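Side-chain contacts in microcin B17-processing protein McbC (Escherichia coli str. K-12 substr. MG1655, PDB 6GRH), which is the FMN-dependent oxidoreductase of the nitroreductase family needed to process the inactive microcin B17 precursor into the active peptide antibiotic: residues D[116-121]-D[153-158]; D[106-111]-D[189-194]; D[98-103]-D[185-190]. One frame throughout, in Å; residues are numbered along the deposited sequence. Where two conformers were deposited one is given.

All three contacts lie within the nitroreductase-family part of the chain. Interactions 2 and 3 both pack helix 97-108 on strand 187-194 of the antiparallel sheet, interaction 3 by the earlier turns of the helix and interaction 2 by its C-terminal end; their centres are about 11 Å apart and Leu189 takes part in both. Interaction 1, whose segments both fall between those of the other pair in sequence, joins the loop after the helix to the turn between strands 149-153 and 158-163. Its centre is about 8 Å from that of interaction 2, and Ser109 OG probably hydrogen-bonds to Pro154 O there. The helix and the loop after it thus connect the sheet core with the FMN phosphate and the second subunit.

Interaction 1 of 3, residues D[116-121]-D[153-158]; sequences VRRPYP and LPLSQA. With FMN (flavin mononucleotide), chain O.
Leu155 and Pro154 pack against the side chain of Arg118, with Val116 beside them. Leu155 CD2 lies 3.5 Å from Val116 O and approaches Arg118 NE obliquely at 3.9 Å, the two side chains crossing at about a right angle. Pro154 CB lies over one face of the guanidinium, and Pro154 CG is 3.5 Å from Arg118 NH1. The arginine chain, extended from CG to NE (chi2 -173°), carries its head across to the proline and lets NH1 donate to Tyr120 OH at 3.1 Å, the hydroxyl tilted 20° from the guanidinium plane. On the other segment, a G1 beta bulge, with Gln157 and Ala158 set opposite Leu153, shapes the turn between two strands of the nitroreductase sheet. Arg117 turns away from this packing to the FMN phosphate. In the conformer described, one of two for Arg117, the chain bends at chi3 (51°), which brings NE and NH2 to donate to FMN O3P, at 3.1 and 3.2 Å, from the edge of the guanidinium. Further out, Tyr127 makes a cation-pi contact with Arg118, while Arg82 of the second subunit accepts a bond from Arg117 NH1 through its carbonyl and donates one to Arg118 O through NE.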
loop_
_atom_site.group_PDB
_atom_site.type_symbol
_atom_site.label_atom_id
_atom_site.label_comp_id
_atom_site.label_asym_id
_atom_site.label_seq_id
_atom_site.Cartn_x
_atom_site.Cartn_y
_atom_site.Cartn_z
ATOM N N VAL D 116 -19.093 22.087 26.625
ATOM C CA VAL D 116 -18.680 21.256 25.490
ATOM C C VAL D 116 -17.430 20.387 25.725
ATOM O O VAL D 116 -16.945 19.740 24.772
ATOM C CB VAL D 116 -18.487 22.102 24.214
ATOM C CG1 VAL D 116 -19.746 22.925 23.946
ATOM C CG2 VAL D 116 -17.225 22.979 24.303
ATOM N N ARG D 117 -16.891 20.384 26.942
ATOM C CA ARG D 117 -15.783 19.496 27.244
ATOM C C ARG D 117 -16.345 18.090 27.487
ATOM O O ARG D 117 -17.521 17.938 27.819
ATOM C CB ARG D 117 -14.971 20.049 28.407
ATOM C CG ARG D 117 -14.384 21.428 28.070
ATOM C CD ARG D 117 -13.262 21.860 29.003
ATOM N NE ARG D 117 -12.233 20.835 29.135
ATOM C CZ ARG D 117 -12.113 20.055 30.200
ATOM N NH1 ARG D 117 -12.956 20.192 31.211
ATOM N NH2 ARG D 117 -11.166 19.141 30.257
ATOM N N ARG D 118 -15.545 17.073 27.197
ATOM C CA ARG D 118 -15.910 15.674 27.440
ATOM C C ARG D 118 -14.937 15.028 28.415
ATOM O O ARG D 118 -13.825 15.519 28.598
ATOM C CB ARG D 118 -15.880 14.918 26.125
ATOM C CG ARG D 118 -16.735 15.552 25.053
ATOM C CD ARG D 118 -16.800 14.656 23.825
ATOM N NE ARG D 118 -17.141 15.444 22.658
ATOM C CZ ARG D 118 -17.550 14.966 21.492
ATOM N NH1 ARG D 118 -17.665 13.656 21.276
ATOM N NH2 ARG D 118 -17.831 15.834 20.526
ATOM N N PRO D 119 -15.339 13.902 29.027
ATOM C CA PRO D 119 -14.474 13.188 29.985
ATOM C C PRO D 119 -13.321 12.408 29.349
ATOM O O PRO D 119 -12.672 11.614 30.037
ATOM C CB PRO D 119 -15.449 12.239 30.699
ATOM C CG PRO D 119 -16.554 12.034 29.735
ATOM C CD PRO D 119 -16.690 13.301 28.958
ATOM N N TYR D 120 -13.080 12.619 28.051
ATOM C CA TYR D 120 -11.929 12.036 27.362
ATOM C C TYR D 120 -11.402 13.102 26.402
ATOM O O TYR D 120 -12.183 13.864 25.823
ATOM C CB TYR D 120 -12.290 10.720 26.654
ATOM C CG TYR D 120 -13.350 10.852 25.584
ATOM C CD1 TYR D 120 -14.702 10.935 25.910
ATOM C CD2 TYR D 120 -12.990 10.900 24.238
ATOM C CE1 TYR D 120 -15.666 11.081 24.928
ATOM C CE2 TYR D 120 -13.942 11.039 23.254
ATOM C CZ TYR D 120 -15.273 11.137 23.596
ATOM O OH TYR D 120 -16.202 11.291 22.588
ATOM N N PRO D 121 -10.073 13.196 26.268
ATOM C CA PRO D 121 -9.490 14.187 25.364
ATOM C C PRO D 121 -9.537 13.736 23.902
ATOM O O PRO D 121 -9.901 12.602 23.605
ATOM C CB PRO D 121 -8.046 14.284 25.875
ATOM C CG PRO D 121 -7.741 12.880 26.299
ATOM C CD PRO D 121 -9.039 12.308 26.837
ATOM N N LEU D 153 -25.454 11.709 21.000
ATOM C CA LEU D 153 -24.890 13.044 20.783
ATOM C C LEU D 153 -24.345 13.507 22.127
ATOM O O LEU D 153 -25.119 13.921 22.999
ATOM C CB LEU D 153 -25.948 14.009 20.235
ATOM C CG LEU D 153 -26.646 13.628 18.928
ATOM C CD1 LEU D 153 -27.770 14.605 18.612
ATOM C CD2 LEU D 153 -25.648 13.574 17.768
ATOM N N PRO D 154 -23.012 13.437 22.321
ATOM C CA PRO D 154 -22.462 13.668 23.666
ATOM C C PRO D 154 -22.514 15.099 24.209
ATOM O O PRO D 154 -22.445 15.278 25.428
ATOM C CB PRO D 154 -21.007 13.213 23.542
ATOM C CG PRO D 154 -20.868 12.637 22.168
ATOM C CD PRO D 154 -21.934 13.263 21.332
ATOM N N LEU D 155 -22.620 16.094 23.331
ATOM C CA LEU D 155 -22.698 17.487 23.751
ATOM C C LEU D 155 -24.147 17.881 23.983
ATOM O O LEU D 155 -24.434 18.512 24.978
ATOM C CB LEU D 155 -22.018 18.406 22.728
ATOM C CG LEU D 155 -20.542 18.072 22.486
ATOM C CD1 LEU D 155 -19.900 19.090 21.549
ATOM C CD2 LEU D 155 -19.789 18.001 23.802
ATOM N N SER D 156 -25.053 17.471 23.088
ATOM C CA SER D 156 -26.495 17.683 23.295
ATOM C C SER D 156 -27.052 16.798 24.435
ATOM O O SER D 156 -28.069 17.135 25.046
ATOM C CB SER D 156 -27.287 17.378 22.020
ATOM O OG SER D 156 -26.871 18.156 20.923
ATOM N N GLN D 157 -26.378 15.674 24.710
ATOM C CA GLN D 157 -26.831 14.677 25.696
ATOM C C GLN D 157 -28.207 14.172 25.293
ATOM O O GLN D 157 -29.205 14.373 25.979
ATOM C CB GLN D 157 -26.771 15.228 27.133
ATOM C CG GLN D 157 -25.344 15.649 27.487
ATOM C CD GLN D 157 -25.100 15.926 28.953
ATOM O OE1 GLN D 157 -25.692 15.304 29.825
ATOM N NE2 GLN D 157 -24.170 16.851 29.228
ATOM N N ALA D 158 -28.227 13.566 24.114
ATOM C CA ALA D 158 -29.463 13.161 23.468
ATOM C C ALA D 158 -29.193 11.985 22.541
ATOM O O ALA D 158 -28.046 11.734 22.156
ATOM C CB ALA D 158 -30.055 14.336 22.702
HETATM N N1 FMN O . -2.490 18.985 22.602
HETATM C C2 FMN O . -1.448 19.723 22.139
HETATM O O2 FMN O . -1.333 20.885 22.569
HETATM N N3 FMN O . -0.555 19.239 21.242
HETATM C C4 FMN O . -0.636 17.977 20.756
HETATM O O4 FMN O . 0.201 17.539 19.936
HETATM C C4A FMN O . -1.756 17.112 21.202
HETATM N N5 FMN O . -1.919 15.845 20.754
HETATM C C5A FMN O . -2.949 15.076 21.196
HETATM C C6 FMN O . -3.075 13.773 20.723
HETATM C C7 FMN O . -4.114 12.950 21.146
HETATM C C7M FMN O . -4.227 11.544 20.610
HETATM C C8 FMN O . -5.102 13.461 22.132
HETATM C C8M FMN O . -6.226 12.581 22.599
HETATM C C9 FMN O . -4.987 14.763 22.621
HETATM C C9A FMN O . -3.940 15.605 22.192
HETATM N N10 FMN O . -3.785 16.939 22.667
HETATM C C10 FMN O . -2.700 17.710 22.182
HETATM C "C1'" FMN O . -4.702 17.538 23.646
HETATM C "C2'" FMN O . -5.935 18.059 22.943
HETATM O "O2'" FMN O . -5.584 19.220 22.165
HETATM C "C3'" FMN O . -7.035 18.344 23.972
HETATM O "O3'" FMN O . -7.474 17.115 24.565
HETATM C "C4'" FMN O . -8.240 19.065 23.376
HETATM O "O4'" FMN O . -7.832 20.344 22.887
HETATM C "C5'" FMN O . -9.371 19.298 24.375
HETATM O "O5'" FMN O . -8.870 20.044 25.483
HETATM P P FMN O . -8.961 19.470 26.976
HETATM O O1P FMN O . -8.170 18.184 26.999
HETATM O O2P FMN O . -8.311 20.564 27.800
HETATM O O3P FMN O . -10.440 19.330 27.163
HETATM O O HOH W 1 -20.770 16.914 27.179
#

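Interaction 2 of 3, residues D[106-111]-D[189-194]; sequences NAFSSP and LVYCII
Phe108 reaches from the last turn of helix 97-108 to Leu189 and Tyr191 on strand 187-194, closing a helix-on-sheet contact in the nitroreductase fold. The tight part is small and lies at the far rim of the phenylalanine ring. Leu189 CD1 comes from the opposite direction and meets that rim in the ring plane, 3.8 Å from Phe108 CZ. Tyr191 arrives roughly at a right angle: its OH is also at the edge of the Phe108 ring, 3.5 Å from Phe108 CZ, and Tyr191 CE1 is 3.9 Å from Phe108 CZ. The methyl lies against the CZ-CE2 side of the ring and the phenol against its CZ-CE1 side, with CZ common to both. Tyr191 CG stands beside its backbone N (chi1 -59°), and from there the long ring carries the hydroxyl to the rim of the Phe108 ring although the nearest CA atoms, those of Phe108 and Tyr191, are 11.8 Å apart. The hydroxyl has its polar partner elsewhere, in a hydrogen bond with Gln260 on the adjacent strand 254-263. Beyond Phe108 the contact is loose, for the chain leaves helical geometry at Ser109 and diverges from the strand toward the second subunit, where Pro111, partly exposed, packs on Asn77 of that subunit. Back at the aromatic ring, the preceding residue covers one face, Ala107 CB standing 3.6 Å above the plane of Phe108 and over the ring centre.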
loop_
_atom_site.group_PDB
_atom_site.type_symbol
_atom_site.label_atom_id
_atom_site.label_comp_id
_atom_site.label_asym_id
_atom_site.label_seq_id
_atom_site.Cartn_x
_atom_site.Cartn_y
_atom_site.Cartn_z
ATOM N N ASN D 106 -22.323 9.577 31.842
ATOM C CA ASN D 106 -21.086 9.471 32.627
ATOM C C ASN D 106 -19.842 9.116 31.811
ATOM O O ASN D 106 -18.787 9.702 32.032
ATOM C CB ASN D 106 -21.275 8.492 33.780
ATOM C CG ASN D 106 -22.154 9.065 34.867
ATOM O OD1 ASN D 106 -21.699 9.901 35.670
ATOM N ND2 ASN D 106 -23.431 8.664 34.875
ATOM N N ALA D 107 -19.965 8.179 30.860
ATOM C CA ALA D 107 -18.832 7.786 30.026
ATOM C C ALA D 107 -18.395 8.838 29.024
ATOM O O ALA D 107 -17.202 8.935 28.752
ATOM C CB ALA D 107 -19.113 6.474 29.285
ATOM N N PHE D 108 -19.343 9.587 28.456
ATOM C CA PHE D 108 -19.075 10.389 27.240
ATOM C C PHE D 108 -19.382 11.892 27.330
ATOM O O PHE D 108 -19.026 12.650 26.407
ATOM C CB PHE D 108 -19.842 9.798 26.039
ATOM C CG PHE D 108 -19.676 8.321 25.877
ATOM C CD1 PHE D 108 -18.404 7.748 25.818
ATOM C CD2 PHE D 108 -20.779 7.487 25.769
ATOM C CE1 PHE D 108 -18.243 6.378 25.690
ATOM C CE2 PHE D 108 -20.618 6.119 25.623
ATOM C CZ PHE D 108 -19.360 5.559 25.580
ATOM N N SER D 109 -20.030 12.324 28.412
ATOM C CA SER D 109 -20.517 13.700 28.518
ATOM C C SER D 109 -20.065 14.363 29.808
ATOM O O SER D 109 -19.761 13.702 30.818
ATOM C CB SER D 109 -22.047 13.737 28.424
ATOM O OG SER D 109 -22.497 13.232 27.176
ATOM N N SER D 110 -20.047 15.690 29.759
ATOM C CA SER D 110 -19.766 16.504 30.929
ATOM C C SER D 110 -20.960 16.460 31.881
ATOM O O SER D 110 -22.116 16.377 31.435
ATOM C CB SER D 110 -19.482 17.956 30.513
ATOM O OG SER D 110 -19.522 18.832 31.615
ATOM N N PRO D 111 -20.700 16.532 33.194
ATOM C CA PRO D 111 -21.819 16.691 34.130
ATOM C C PRO D 111 -22.600 17.994 33.935
ATOM O O PRO D 111 -23.772 18.059 34.293
ATOM C CB PRO D 111 -21.160 16.657 35.516
ATOM C CG PRO D 111 -19.712 16.837 35.291
ATOM C CD PRO D 111 -19.399 16.442 33.880
ATOM N N LEU D 189 -22.667 -0.994 22.607
ATOM C CA LEU D 189 -22.190 0.257 22.034
ATOM C C LEU D 189 -21.299 -0.108 20.861
ATOM O O LEU D 189 -20.512 -1.061 20.944
ATOM C CB LEU D 189 -21.459 1.119 23.061
ATOM C CG LEU D 189 -22.305 1.607 24.241
ATOM C CD1 LEU D 189 -21.421 2.402 25.179
ATOM C CD2 LEU D 189 -23.521 2.412 23.774
ATOM N N VAL D 190 -21.442 0.635 19.767
ATOM C CA VAL D 190 -20.603 0.485 18.589
ATOM C C VAL D 190 -19.879 1.816 18.339
ATOM O O VAL D 190 -20.517 2.860 18.181
ATOM C CB VAL D 190 -21.422 0.077 17.358
ATOM C CG1 VAL D 190 -20.503 -0.193 16.174
ATOM C CG2 VAL D 190 -22.260 -1.154 17.631
ATOM N N TYR D 191 -18.549 1.779 18.341
ATOM C CA TYR D 191 -17.726 2.967 18.188
ATOM C C TYR D 191 -17.266 3.029 16.745
ATOM O O TYR D 191 -16.652 2.073 16.267
ATOM C CB TYR D 191 -16.514 2.920 19.130
ATOM C CG TYR D 191 -16.868 2.809 20.570
ATOM C CD1 TYR D 191 -16.928 3.947 21.380
ATOM C CD2 TYR D 191 -17.176 1.556 21.149
ATOM C CE1 TYR D 191 -17.289 3.844 22.724
ATOM C CE2 TYR D 191 -17.513 1.437 22.500
ATOM C CZ TYR D 191 -17.568 2.586 23.282
ATOM O OH TYR D 191 -17.873 2.505 24.608
ATOM N N CYS D 192 -17.545 4.143 16.069
ATOM C CA CYS D 192 -17.314 4.275 14.637
ATOM C C CYS D 192 -16.450 5.484 14.305
ATOM O O CYS D 192 -16.646 6.557 14.852
ATOM C CB CYS D 192 -18.636 4.422 13.905
ATOM S SG CYS D 192 -19.712 2.988 14.127
ATOM N N ILE D 193 -15.530 5.291 13.373
ATOM C CA ILE D 193 -14.671 6.342 12.871
ATOM C C ILE D 193 -15.297 6.992 11.631
ATOM O O ILE D 193 -15.697 6.294 10.700
ATOM C CB ILE D 193 -13.262 5.823 12.514
ATOM C CG1 ILE D 193 -12.342 6.999 12.132
ATOM C CG2 ILE D 193 -13.265 4.768 11.411
ATOM C CD1 ILE D 193 -10.916 6.565 11.922
ATOM N N ILE D 194 -15.357 8.318 11.622
ATOM C CA ILE D 194 -15.673 9.062 10.406
ATOM C C ILE D 194 -14.339 9.383 9.741
ATOM O O ILE D 194 -13.596 10.228 10.239
ATOM C CB ILE D 194 -16.456 10.351 10.718
ATOM C CG1 ILE D 194 -17.753 9.991 11.431
ATOM C CG2 ILE D 194 -16.724 11.133 9.420
ATOM C CD1 ILE D 194 -18.559 11.198 11.819
#

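Interaction 3 of 3, residues D[98-103]-D[185-190]; sequences RTIEKL and PHFALV
Helix 97-108 lies against the central antiparallel sheet, and its segment 98-103 meets the start of strand 187-194 through Ile100 and Leu103 on one side and Phe187 and Leu189 on the other. The short helix and strand segments run nearly the same way, their axes 24° apart and 11.5 Å distant at closest approach. The Phe187 side chain points into the space between them and meets both helix residues. Ile100 slides past it in the opposite direction and lays CG1 over one ring face, 4.0 Å from the ring centroid and 23° off the normal, a CH-pi contact displaced toward the rim; the closest ring atom is Phe187 CE1, 3.6 Å from Ile100 CG1. Leu103, one turn on, addresses a different part of the same ring. Its CD2 meets the ring rim in the ring plane, 3.7 Å from Phe187 CE2. That methyl also comes within 4.1 Å of Leu189 CD1, bridging two side chains that point to the same side of the strand. Phe187 CG stands between its backbone N and carbonyl carbon (chi1 68°), a position that turns the ring out from the strand toward the helix, one face to Ile100 CG1. The ring is further held by stacking on Phe262 of the neighbouring strand 254-263, while Leu133 of strand 129-135 touches both Ile100 and Phe187. At the strand's beginning, a classic beta bulge sets His186 and Phe187 together opposite Phe262. No hydrogen bond joins the two segments, and this apolar packing of Ile100 and Leu103 on face and edge of one ring forms part of the helix-on-sheet core of this nitroreductase-type alpha+beta fold.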
loop_
_atom_site.group_PDB
_atom_site.type_symbol
_atom_site.label_atom_id
_atom_site.label_comp_id
_atom_site.label_asym_id
_atom_site.label_seq_id
_atom_site.Cartn_x
_atom_site.Cartn_y
_atom_site.Cartn_z
ATOM N N ARG D 98 -33.081 4.072 32.082
ATOM C CA ARG D 98 -32.369 4.821 33.134
ATOM C C ARG D 98 -30.925 4.341 33.331
ATOM O O ARG D 98 -30.009 5.143 33.479
ATOM C CB ARG D 98 -33.156 4.756 34.458
ATOM N N THR D 99 -30.725 3.032 33.293
ATOM C CA THR D 99 -29.392 2.446 33.399
ATOM C C THR D 99 -28.518 2.783 32.186
ATOM O O THR D 99 -27.333 3.122 32.328
ATOM C CB THR D 99 -29.486 0.926 33.600
ATOM O OG1 THR D 99 -30.154 0.668 34.833
ATOM C CG2 THR D 99 -28.104 0.266 33.643
ATOM N N ILE D 100 -29.104 2.716 30.996
ATOM C CA ILE D 100 -28.356 2.979 29.756
ATOM C C ILE D 100 -27.996 4.479 29.671
ATOM O O ILE D 100 -26.865 4.838 29.329
ATOM C CB ILE D 100 -29.135 2.491 28.507
ATOM C CG1 ILE D 100 -29.414 0.975 28.596
ATOM C CG2 ILE D 100 -28.367 2.808 27.239
ATOM C CD1 ILE D 100 -30.370 0.432 27.547
ATOM N N GLU D 101 -28.953 5.339 30.025
ATOM C CA GLU D 101 -28.717 6.790 30.118
ATOM C C GLU D 101 -27.582 7.158 31.070
ATOM O O GLU D 101 -26.777 8.020 30.761
ATOM C CB GLU D 101 -29.991 7.511 30.546
ATOM C CG GLU D 101 -31.052 7.568 29.456
ATOM C CD GLU D 101 -32.398 8.047 29.947
ATOM O OE1 GLU D 101 -32.486 8.513 31.104
ATOM O OE2 GLU D 101 -33.374 7.945 29.173
ATOM N N LYS D 102 -27.530 6.492 32.218
ATOM C CA LYS D 102 -26.450 6.654 33.182
ATOM C C LYS D 102 -25.105 6.291 32.578
ATOM O O LYS D 102 -24.112 6.991 32.803
ATOM C CB LYS D 102 -26.652 5.762 34.404
ATOM C CG LYS D 102 -27.458 6.348 35.516
ATOM C CD LYS D 102 -27.268 5.505 36.765
ATOM C CE LYS D 102 -28.378 5.725 37.768
ATOM N NZ LYS D 102 -28.091 4.905 38.980
ATOM N N LEU D 103 -25.059 5.180 31.849
ATOM C CA LEU D 103 -23.812 4.787 31.180
ATOM C C LEU D 103 -23.329 5.890 30.236
ATOM O O LEU D 103 -22.177 6.292 30.295
ATOM C CB LEU D 103 -23.976 3.474 30.412
ATOM C CG LEU D 103 -22.754 2.993 29.639
ATOM C CD1 LEU D 103 -21.598 2.726 30.593
ATOM C CD2 LEU D 103 -23.115 1.752 28.842
ATOM N N PRO D 185 -26.588 -10.478 25.626
ATOM C CA PRO D 185 -26.468 -9.141 26.191
ATOM C C PRO D 185 -27.740 -8.309 25.979
ATOM O O PRO D 185 -28.498 -8.565 25.048
ATOM C CB PRO D 185 -25.274 -8.534 25.450
ATOM C CG PRO D 185 -24.799 -9.549 24.477
ATOM C CD PRO D 185 -25.788 -10.657 24.412
ATOM N N HIS D 186 -27.953 -7.310 26.834
ATOM C CA HIS D 186 -29.077 -6.384 26.692
ATOM C C HIS D 186 -28.866 -5.362 25.584
ATOM O O HIS D 186 -29.799 -5.016 24.865
ATOM C CB HIS D 186 -29.351 -5.645 28.006
ATOM C CG HIS D 186 -30.063 -6.475 29.031
ATOM N ND1 HIS D 186 -29.399 -7.231 29.974
ATOM C CD2 HIS D 186 -31.381 -6.660 29.262
ATOM C CE1 HIS D 186 -30.280 -7.837 30.750
ATOM N NE2 HIS D 186 -31.492 -7.516 30.333
ATOM N N PHE D 187 -27.649 -4.847 25.468
ATOM C CA PHE D 187 -27.359 -3.844 24.469
ATOM C C PHE D 187 -25.887 -3.828 24.137
ATOM O O PHE D 187 -25.093 -4.485 24.809
ATOM C CB PHE D 187 -27.864 -2.457 24.931
ATOM C CG PHE D 187 -27.127 -1.862 26.106
ATOM C CD1 PHE D 187 -27.474 -2.182 27.403
ATOM C CD2 PHE D 187 -26.129 -0.908 25.904
ATOM C CE1 PHE D 187 -26.831 -1.589 28.501
ATOM C CE2 PHE D 187 -25.462 -0.338 26.985
ATOM C CZ PHE D 187 -25.831 -0.675 28.291
ATOM N N ALA D 188 -25.547 -3.110 23.066
ATOM C CA ALA D 188 -24.161 -2.864 22.699
ATOM C C ALA D 188 -23.913 -1.408 22.429
ATOM O O ALA D 188 -24.816 -0.679 22.070
ATOM C CB ALA D 188 -23.786 -3.675 21.475
ATOM N N LEU D 189 -22.667 -0.994 22.607
ATOM C CA LEU D 189 -22.190 0.257 22.034
ATOM C C LEU D 189 -21.299 -0.108 20.861
ATOM O O LEU D 189 -20.512 -1.061 20.944
ATOM C CB LEU D 189 -21.459 1.119 23.061
ATOM C CG LEU D 189 -22.305 1.607 24.241
ATOM C CD1 LEU D 189 -21.421 2.402 25.179
ATOM C CD2 LEU D 189 -23.521 2.412 23.774
ATOM N N VAL D 190 -21.442 0.635 19.767
ATOM C CA VAL D 190 -20.603 0.485 18.589
ATOM C C VAL D 190 -19.879 1.816 18.339
ATOM O O VAL D 190 -20.517 2.860 18.181
ATOM C CB VAL D 190 -21.422 0.077 17.358
ATOM C CG1 VAL D 190 -20.503 -0.193 16.174
ATOM C CG2 VAL D 190 -22.260 -1.154 17.631
#